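Local coordinates for protein peptidoglycan glycosyltransferase (Eggerthella lenta, PDB 4MNR) that belongs to the penicillin-binding proteins and joins a dimerisation-family region near its N terminus to a larger domain of the beta-lactamase clan, at residues A[30-33]-A[34-38]; A[281-284]-A[285-288]; A[403-407]-A[408-412]. All blocks are in the same frame, centred on the assembly; numbering follows the deposited sequence.

Interaction 1. Residues A[30-33]-A[34-38]; sequences IATY and DGVVL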
ATOM      1  N   ILE A  30      -3.831   2.998 -24.139  1.00 14.26           N
ATOM      2  CA  ILE A  30      -3.220   2.946 -22.818  1.00 12.86           C
ATOM      3  C   ILE A  30      -2.414   1.667 -22.803  1.00 14.08           C
ATOM      4  O   ILE A  30      -2.940   0.612 -23.152  1.00 14.25           O
ATOM      5  CB  ILE A  30      -4.282   2.850 -21.713  1.00 12.31           C
ATOM      6  CG1 ILE A  30      -5.183   4.087 -21.734  1.00 14.76           C
ATOM      7  CG2 ILE A  30      -3.615   2.689 -20.333  1.00 14.11           C
ATOM      8  CD1 ILE A  30      -6.491   3.915 -20.943  1.00 15.80           C
ATOM      9  N   ALA A  31      -1.145   1.749 -22.400  1.00 12.32           N
ATOM     10  CA  ALA A  31      -0.257   0.586 -22.439  1.00 11.69           C
ATOM     11  C   ALA A  31       0.667   0.577 -21.220  1.00 11.39           C
ATOM     12  O   ALA A  31       0.924   1.626 -20.626  1.00 13.92           O
ATOM     13  CB  ALA A  31       0.566   0.605 -23.714  1.00 12.86           C
ATOM     14  N   THR A  32       1.167  -0.604 -20.851  1.00 11.74           N
ATOM     15  CA  THR A  32       2.166  -0.706 -19.785  1.00 11.66           C
ATOM     16  C   THR A  32       3.527  -0.202 -20.268  1.00 11.99           C
ATOM     17  O   THR A  32       3.735   0.047 -21.452  1.00 14.60           O
ATOM     18  CB  THR A  32       2.338  -2.153 -19.289  1.00 11.79           C
ATOM     19  OG1 THR A  32       2.942  -2.948 -20.328  1.00 11.75           O
ATOM     20  CG2 THR A  32       0.982  -2.747 -18.895  1.00 11.36           C
ATOM     21  N   TYR A  33       4.456  -0.054 -19.327  1.00 10.16           N
ATOM     22  CA  TYR A  33       5.776   0.477 -19.655  1.00 10.35           C
ATOM     23  C   TYR A  33       6.527  -0.460 -20.605  1.00 12.43           C
ATOM     24  O   TYR A  33       7.304  -0.004 -21.453  1.00 15.25           O
ATOM     25  CB  TYR A  33       6.587   0.727 -18.374  1.00 10.08           C
ATOM     26  CG  TYR A  33       7.821   1.570 -18.613  1.00  9.71           C
ATOM     27  CD1 TYR A  33       7.708   2.922 -18.898  1.00 17.28           C
ATOM     28  CD2 TYR A  33       9.096   1.015 -18.550  1.00 15.28           C
ATOM     29  CE1 TYR A  33       8.830   3.707 -19.117  1.00 19.76           C
ATOM     30  CE2 TYR A  33      10.230   1.796 -18.778  1.00 17.01           C
ATOM     31  CZ  TYR A  33      10.083   3.138 -19.062  1.00 18.76           C
ATOM     32  OH  TYR A  33      11.184   3.929 -19.288  1.00 20.43           O
ATOM     33  N   ASP A  34       6.267  -1.764 -20.489  1.00 14.00           N
ATOM     34  CA  ASP A  34       6.897  -2.734 -21.389  1.00 16.20           C
ATOM     35  C   ASP A  34       6.077  -3.010 -22.648  1.00 19.94           C
ATOM     36  O   ASP A  34       6.391  -3.925 -23.407  1.00 21.21           O
ATOM     37  CB  ASP A  34       7.298  -4.038 -20.675  1.00 16.12           C
ATOM     38  CG  ASP A  34       6.121  -4.755 -20.015  1.00 17.20           C
ATOM     39  OD1 ASP A  34       5.241  -4.078 -19.433  1.00 13.79           O
ATOM     40  OD2 ASP A  34       6.094  -6.011 -20.071  1.00 19.27           O
ATOM     41  N   GLY A  35       5.032  -2.214 -22.866  1.00 16.24           N
ATOM     42  CA  GLY A  35       4.384  -2.174 -24.162  1.00 17.78           C
ATOM     43  C   GLY A  35       3.164  -3.051 -24.350  1.00 17.22           C
ATOM     44  O   GLY A  35       2.688  -3.206 -25.475  1.00 20.89           O
ATOM     45  N   VAL A  36       2.647  -3.617 -23.262  1.00 16.32           N
ATOM     46  CA  VAL A  36       1.408  -4.392 -23.354  1.00 15.01           C
ATOM     47  C   VAL A  36       0.217  -3.432 -23.412  1.00 13.94           C
ATOM     48  O   VAL A  36      -0.008  -2.641 -22.489  1.00 15.50           O
ATOM     49  CB  VAL A  36       1.237  -5.376 -22.178  1.00 15.65           C
ATOM     50  CG1 VAL A  36      -0.115  -6.075 -22.264  1.00 19.74           C
ATOM     51  CG2 VAL A  36       2.365  -6.401 -22.188  1.00 18.65           C
ATOM     52  N   VAL A  37      -0.521  -3.493 -24.515  1.00 14.75           N
ATOM     53  CA  VAL A  37      -1.677  -2.628 -24.719  1.00 16.44           C
ATOM     54  C   VAL A  37      -2.839  -3.060 -23.824  1.00 15.68           C
ATOM     55  O   VAL A  37      -3.276  -4.221 -23.872  1.00 15.83           O
ATOM     56  CB  VAL A  37      -2.111  -2.646 -26.196  1.00 17.92           C
ATOM     57  CG1 VAL A  37      -3.421  -1.896 -26.387  1.00 18.71           C
ATOM     58  CG2 VAL A  37      -1.000  -2.057 -27.082  1.00 21.98           C
ATOM     59  N   LEU A  38      -3.338  -2.125 -23.017  1.00 12.58           N
ATOM     60  CA  LEU A  38      -4.454  -2.397 -22.115  1.00 12.95           C
ATOM     61  C   LEU A  38      -5.773  -1.895 -22.687  1.00 14.92           C
ATOM     62  O   LEU A  38      -6.837  -2.414 -22.355  1.00 14.82           O
ATOM     63  CB  LEU A  38      -4.211  -1.733 -20.757  1.00 12.46           C
ATOM     64  CG  LEU A  38      -2.889  -2.113 -20.097  1.00 15.38           C
ATOM     65  CD1 LEU A  38      -2.715  -1.335 -18.796  1.00 16.61           C
ATOM     66  CD2 LEU A  38      -2.875  -3.606 -19.848  1.00 17.48           C
TER
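Thr32 and Asp34 meet at the head of a hairpin, where the threonine hydroxyl does most of the work. Thr32 OG1 donates to Asp34 OD1 at 2.7 Å, reaching it from above the carboxylate plane, and accepts from Val36 N at 3.0 Å. Its chi1 of 68° sets the oxygen between backbone N and carbonyl carbon, turned toward the chain's return path, and two bonds then fix the rotation of the hydroxyl. The other carboxylate oxygen of Asp34 goes to Ser115, which ties the turn to the start of helix 115-125.

The open end of the loop is the buried, closely packed part. Leu38 N donates to Ile30 O at 2.8 Å in the carbonyl plane, while Thr32 CG2 lies 4.0 Å from Leu38 CD1, the two side chains crossing at about a right angle. Leu111 and Val63 touch both Ile30 and Leu38 there, and Ala31 continues the sheet by backbone bonds to strand 108-111. The head is the looser side within this chain: Tyr33, Asp34 and Gly35 are exposed, and the tyrosine points away overall, though its CB still touches Asp34 N.

Thr32 N bonds Val36 O at 2.9 Å, and Gly35 N bonds Thr32 O at 3.0 Å. With Gly35 at a positive phi of 95°, this is a beta hairpin closed by a type I turn with a G1 bulge.

Interaction 2. Residues A[281-284]-A[285-288]; sequences MPSA and EDLQ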
HETATM    1  N   MSE A 281      -5.311   9.592  10.929  1.00 11.88           N
HETATM    2  CA  MSE A 281      -4.847   9.434  12.312  1.00 15.04           C
HETATM    3  C   MSE A 281      -5.716  10.294  13.210  1.00 15.94           C
HETATM    4  O   MSE A 281      -6.165  11.364  12.807  1.00 15.66           O
HETATM    5  CB  MSE A 281      -3.391   9.895  12.470  1.00 18.94           C
HETATM    6  CG  MSE A 281      -2.361   8.847  12.177  1.00 23.72           C
HETATM    7 SE   MSE A 281      -2.316   7.342  13.422  0.55 17.54          SE
HETATM    8  CE  MSE A 281      -1.400   8.049  14.982  1.00 22.00           C
ATOM      9  N   PRO A 282      -5.950   9.844  14.447  1.00 16.12           N
ATOM     10  CA  PRO A 282      -6.709  10.707  15.355  1.00 19.00           C
ATOM     11  C   PRO A 282      -5.921  11.967  15.685  1.00 18.42           C
ATOM     12  O   PRO A 282      -4.703  12.002  15.482  1.00 16.86           O
ATOM     13  CB  PRO A 282      -6.843   9.857  16.624  1.00 20.03           C
ATOM     14  CG  PRO A 282      -6.621   8.461  16.187  1.00 17.42           C
ATOM     15  CD  PRO A 282      -5.657   8.528  15.031  1.00 17.10           C
ATOM     16  N   SER A 283      -6.605  12.982  16.200  1.00 18.99           N
ATOM     17  CA  SER A 283      -5.925  14.179  16.662  1.00 20.55           C
ATOM     18  C   SER A 283      -5.129  13.835  17.914  1.00 19.34           C
ATOM     19  O   SER A 283      -5.466  12.891  18.633  1.00 17.64           O
ATOM     20  CB  SER A 283      -6.938  15.287  16.971  1.00 22.55           C
ATOM     21  OG  SER A 283      -7.730  14.966  18.103  1.00 22.56           O
ATOM     22  N   ALA A 284      -4.069  14.593  18.175  1.00 19.37           N
ATOM     23  CA  ALA A 284      -3.312  14.407  19.405  1.00 19.56           C
ATOM     24  C   ALA A 284      -4.216  14.652  20.608  1.00 21.66           C
ATOM     25  O   ALA A 284      -4.080  13.991  21.634  1.00 21.71           O
ATOM     26  CB  ALA A 284      -2.105  15.330  19.441  1.00 22.51           C
ATOM     27  N   GLU A 285      -5.151  15.594  20.465  1.00 22.03           N
ATOM     28  CA  GLU A 285      -6.106  15.901  21.525  1.00 26.10           C
ATOM     29  C   GLU A 285      -6.954  14.692  21.919  1.00 24.73           C
ATOM     30  O   GLU A 285      -7.126  14.411  23.104  1.00 24.47           O
ATOM     31  CB  GLU A 285      -7.012  17.068  21.122  1.00 35.08           C
ATOM     32  CG  GLU A 285      -6.368  18.444  21.251  1.00 48.47           C
ATOM     33  CD  GLU A 285      -7.305  19.571  20.837  1.00 62.48           C
ATOM     34  OE1 GLU A 285      -8.425  19.277  20.363  1.00 66.92           O
ATOM     35  OE2 GLU A 285      -6.923  20.753  20.987  1.00 67.19           O
ATOM     36  N   ASP A 286      -7.478  13.974  20.927  1.00 23.37           N
ATOM     37  CA  ASP A 286      -8.246  12.759  21.202  1.00 24.34           C
ATOM     38  C   ASP A 286      -7.399  11.626  21.789  1.00 23.93           C
ATOM     39  O   ASP A 286      -7.842  10.921  22.691  1.00 24.54           O
ATOM     40  CB  ASP A 286      -9.010  12.284  19.955  1.00 30.47           C
ATOM     41  CG  ASP A 286     -10.315  13.043  19.743  1.00 34.57           C
ATOM     42  OD1 ASP A 286     -10.895  13.523  20.741  1.00 40.22           O
ATOM     43  OD2 ASP A 286     -10.770  13.152  18.584  1.00 29.59           O
ATOM     44  N   LEU A 287      -6.185  11.432  21.280  1.00 18.03           N
ATOM     45  CA  LEU A 287      -5.341  10.369  21.808  1.00 16.74           C
ATOM     46  C   LEU A 287      -4.876  10.640  23.226  1.00 20.14           C
ATOM     47  O   LEU A 287      -4.646   9.708  24.002  1.00 23.11           O
ATOM     48  CB  LEU A 287      -4.124  10.144  20.913  1.00 20.53           C
ATOM     49  CG  LEU A 287      -4.403   9.375  19.631  1.00 17.58           C
ATOM     50  CD1 LEU A 287      -3.101   9.044  18.898  1.00 18.61           C
ATOM     51  CD2 LEU A 287      -5.167   8.113  19.978  1.00 15.67           C
ATOM     52  N   GLN A 288      -4.693  11.913  23.547  1.00 21.20           N
ATOM     53  CA  GLN A 288      -4.307  12.319  24.897  1.00 26.74           C
ATOM     54  C   GLN A 288      -5.338  11.865  25.918  1.00 28.49           C
ATOM     55  O   GLN A 288      -4.997  11.520  27.049  1.00 33.08           O
ATOM     56  CB  GLN A 288      -4.124  13.836  24.969  1.00 33.41           C
ATOM     57  CG  GLN A 288      -2.691  14.262  24.725  1.00 44.42           C
ATOM     58  CD  GLN A 288      -2.567  15.727  24.357  1.00 50.48           C
ATOM     59  OE1 GLN A 288      -1.647  16.118  23.638  1.00 52.59           O
ATOM     60  NE2 GLN A 288      -3.493  16.546  24.848  1.00 52.43           N
TER
HETATM   61  O   HOH W   1     -10.038  16.453  17.920  1.00 47.45           O
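Ala284, Leu287 and Ser283 carry this contact at the start of helix 284-289. Ser283 is the N-cap: its OG accepts from Asp286 N at 3.0 Å along a nearly straight bond (161° at the hydrogen). A chi1 of 68° turns the hydroxyl back over the first helical turn, where water 1 also binds OG, at 2.8 Å, and reaches Asp286 OD2 weakly.

Leu287 works in two ways. Its N donates to Ser283 O at 3.1 Å, and its side chain folds back so that CG sits 3.9 Å from Pro282 CB, the residue just ahead of the cap; this is a hydrophobic staple. The selenomethionine Met281 brings CE within 4.4 Å of Leu287 CD1, and Ala254 and Leu294 line the leucine from two other helices. Ala284 contributes its carbonyl, Ala284 O taking Gln288 N at 2.9 Å, with its methyl turned to Asp255.

Ser313 OG bonds both Ser283 N and Asp286 OD2, bridging the cap and the third helical residue. The opening turn thus has its Asp286 amide satisfied by a side chain, and the positive end of the helix dipole probably helps to hold Asp286 in its charged form.

Interaction 3. Residues A[403-407]-A[408-412]; sequences TAEKE and NGNDS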
ATOM      1  N   THR A 403      -0.631  -8.212  11.110  1.00 13.05           N
ATOM      2  CA  THR A 403      -1.900  -8.818  11.315  1.00 16.05           C
ATOM      3  C   THR A 403      -2.777  -7.652  11.751  1.00 20.32           C
ATOM      4  O   THR A 403      -2.373  -6.831  12.579  1.00 20.72           O
ATOM      5  CB  THR A 403      -1.788  -9.926  12.372  1.00 24.39           C
ATOM      6  OG1 THR A 403      -1.059 -11.028  11.800  1.00 26.78           O
ATOM      7  CG2 THR A 403      -3.138 -10.390  12.820  1.00 33.60           C
ATOM      8  N   ALA A 404      -3.936  -7.533  11.123  1.00 11.79           N
ATOM      9  CA  ALA A 404      -4.938  -6.556  11.541  1.00 15.26           C
ATOM     10  C   ALA A 404      -6.210  -7.272  11.988  1.00 15.26           C
ATOM     11  O   ALA A 404      -6.809  -8.050  11.241  1.00 16.32           O
ATOM     12  CB  ALA A 404      -5.227  -5.573  10.419  1.00 16.50           C
ATOM     13  N   GLU A 405      -6.608  -7.008  13.229  1.00 13.46           N
ATOM     14  CA  GLU A 405      -7.672  -7.746  13.893  1.00 21.95           C
ATOM     15  C   GLU A 405      -9.043  -7.558  13.266  1.00 25.12           C
ATOM     16  O   GLU A 405      -9.469  -6.439  13.006  1.00 26.95           O
ATOM     17  CB  GLU A 405      -7.729  -7.346  15.370  1.00 29.49           C
ATOM     18  CG  GLU A 405      -6.563  -7.881  16.198  1.00 41.20           C
ATOM     19  CD  GLU A 405      -6.627  -9.391  16.400  1.00 52.60           C
ATOM     20  OE1 GLU A 405      -7.739  -9.916  16.639  1.00 57.29           O
ATOM     21  OE2 GLU A 405      -5.567 -10.053  16.319  1.00 54.55           O
ATOM     22  N   LYS A 406      -9.727  -8.669  13.013  1.00 24.49           N
ATOM     23  CA  LYS A 406     -11.138  -8.637  12.643  1.00 27.88           C
ATOM     24  C   LYS A 406     -11.914  -9.516  13.612  1.00 26.20           C
ATOM     25  O   LYS A 406     -11.323 -10.181  14.464  1.00 25.80           O
ATOM     26  CB  LYS A 406     -11.342  -9.143  11.222  1.00 32.53           C
ATOM     27  CG  LYS A 406     -10.433  -8.491  10.205  1.00 36.15           C
ATOM     28  CD  LYS A 406     -10.720  -9.029   8.834  1.00 42.18           C
ATOM     29  CE  LYS A 406     -11.751  -8.186   8.113  1.00 40.30           C
ATOM     30  NZ  LYS A 406     -11.793  -8.567   6.679  1.00 38.13           N
ATOM     31  N   GLU A 407     -13.235  -9.525  13.473  1.00 32.40           N
ATOM     32  CA  GLU A 407     -14.101 -10.236  14.411  1.00 36.17           C
ATOM     33  C   GLU A 407     -13.737 -11.714  14.575  1.00 35.06           C
ATOM     34  O   GLU A 407     -13.516 -12.189  15.694  1.00 33.97           O
ATOM     35  CB  GLU A 407     -15.564 -10.096  13.992  1.00 45.24           C
ATOM     36  CG  GLU A 407     -16.557 -10.482  15.080  1.00 55.63           C
ATOM     37  CD  GLU A 407     -16.510  -9.542  16.273  1.00 64.17           C
ATOM     38  OE1 GLU A 407     -16.307  -8.325  16.065  1.00 66.97           O
ATOM     39  OE2 GLU A 407     -16.672 -10.022  17.417  1.00 67.77           O
ATOM     40  N   ASN A 408     -13.662 -12.439  13.464  1.00 29.15           N
ATOM     41  CA  ASN A 408     -13.363 -13.868  13.539  1.00 29.49           C
ATOM     42  C   ASN A 408     -12.124 -14.273  12.747  1.00 25.97           C
ATOM     43  O   ASN A 408     -12.042 -15.369  12.202  1.00 25.52           O
ATOM     44  CB  ASN A 408     -14.582 -14.691  13.122  1.00 31.70           C
ATOM     45  CG  ASN A 408     -15.737 -14.543  14.098  1.00 35.75           C
ATOM     46  OD1 ASN A 408     -16.749 -13.913  13.789  1.00 40.21           O
ATOM     47  ND2 ASN A 408     -15.585 -15.115  15.286  1.00 33.01           N
ATOM     48  N   GLY A 409     -11.150 -13.379  12.706  1.00 22.09           N
ATOM     49  CA  GLY A 409      -9.931 -13.634  11.970  1.00 19.67           C
ATOM     50  C   GLY A 409      -9.136 -12.358  11.877  1.00 20.28           C
ATOM     51  O   GLY A 409      -9.271 -11.467  12.728  1.00 23.50           O
ATOM     52  N   ASN A 410      -8.315 -12.258  10.837  1.00 16.89           N
ATOM     53  CA  ASN A 410      -7.448 -11.110  10.672  1.00 15.78           C
ATOM     54  C   ASN A 410      -7.203 -10.816   9.200  1.00 15.70           C
ATOM     55  O   ASN A 410      -7.383 -11.689   8.353  1.00 17.96           O
ATOM     56  CB  ASN A 410      -6.087 -11.384  11.303  1.00 20.52           C
ATOM     57  CG  ASN A 410      -6.179 -11.737  12.772  1.00 29.79           C
ATOM     58  OD1 ASN A 410      -6.238 -10.856  13.627  1.00 34.33           O
ATOM     59  ND2 ASN A 410      -6.176 -13.032  13.074  1.00 30.44           N
ATOM     60  N   ASP A 411      -6.785  -9.593   8.906  1.00 12.69           N
ATOM     61  CA  ASP A 411      -6.212  -9.298   7.602  1.00 11.90           C
ATOM     62  C   ASP A 411      -4.717  -9.494   7.700  1.00 15.42           C
ATOM     63  O   ASP A 411      -4.107  -9.125   8.697  1.00 16.78           O
ATOM     64  CB  ASP A 411      -6.497  -7.862   7.185  1.00 12.86           C
ATOM     65  CG  ASP A 411      -7.973  -7.618   6.900  1.00 17.30           C
ATOM     66  OD1 ASP A 411      -8.716  -8.588   6.621  1.00 18.07           O
ATOM     67  OD2 ASP A 411      -8.397  -6.440   6.942  1.00 21.77           O
ATOM     68  N   SER A 412      -4.124 -10.051   6.651  1.00 12.06           N
ATOM     69  CA  SER A 412      -2.712 -10.397   6.674  1.00 10.66           C
ATOM     70  C   SER A 412      -1.916  -9.481   5.752  1.00 11.04           C
ATOM     71  O   SER A 412      -2.226  -9.363   4.570  1.00 11.88           O
ATOM     72  CB  SER A 412      -2.537 -11.864   6.260  1.00 12.69           C
ATOM     73  OG  SER A 412      -1.164 -12.238   6.325  1.00 14.51           O
TER
HETATM   74  O   HOH W   2      -1.192 -12.649   9.055  1.00 28.29           O
HETATM   75  O   HOH W   3     -10.799  -5.835   5.665  1.00 27.36           O
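Lys406 and Asp411 cross at about a right angle on one face of the hairpin, joined by a salt bridge of 3.1 Å from Lys406 NZ to Asp411 OD1 on the syn lone pair. The lysine runs extended to CD, which lies 3.0 Å from Asp411 OD1; the bend at chi3 (92°) then turns CE and NZ so that the ammonium group reaches the same oxygen. Water 3 links Lys406 NZ with Asp411 OD2. Asp433 secures both partners: its carboxylate pairs with the ammonium group, and its backbone N donates to Asp411 OD1.

Beneath this, the hydrogen-bonded pair Ala404 and Asp411 sets the register, with Ala404 N to Asp411 O at 2.9 Å and the return bond from Asp411 N to Ala404 O at 2.8 Å. On the other face, Thr403 CG2 packs 3.5 Å from Asn410 CB, and Glu405 lies alongside Asn410. Water 2 bridges the hydroxyls of Thr403 and Ser412.

Thr403 closes a Lys-Thr-Gly-Thr signature, and its N bonds the hydroxyl of Ser185, first residue of a Ser-X-X-Lys motif, consistent with the oxyanion hole of relatives. Strand 398-406 edges the five-stranded antiparallel sheet; strand 409-418 lies next, its Ser412 bonding Ile431 of strand 425-431 and, through OG, Gly439 of helix 438-453.

The three contacts follow one another along the chain, and none nests in or crosses another. Interaction 1 comes first, closing the turn between strands 30-31 and 37-43 in the mixed sheet, which also takes in strands 343-347 and 353-356 from much later in the chain. Far later, after helix 242-263, interaction 2 brings a loop into helix 284-289. Interaction 3 then turns the hairpin from strand 398-406 into 409-418, in the antiparallel sheet of the larger domain. Interactions 2 and 3 both belong to the transpeptidase family region, with centres about 24 Å apart, yet do not touch. Interaction 1 lies across the chain's centre from both, its own centre about 44 Å from that of interaction 2.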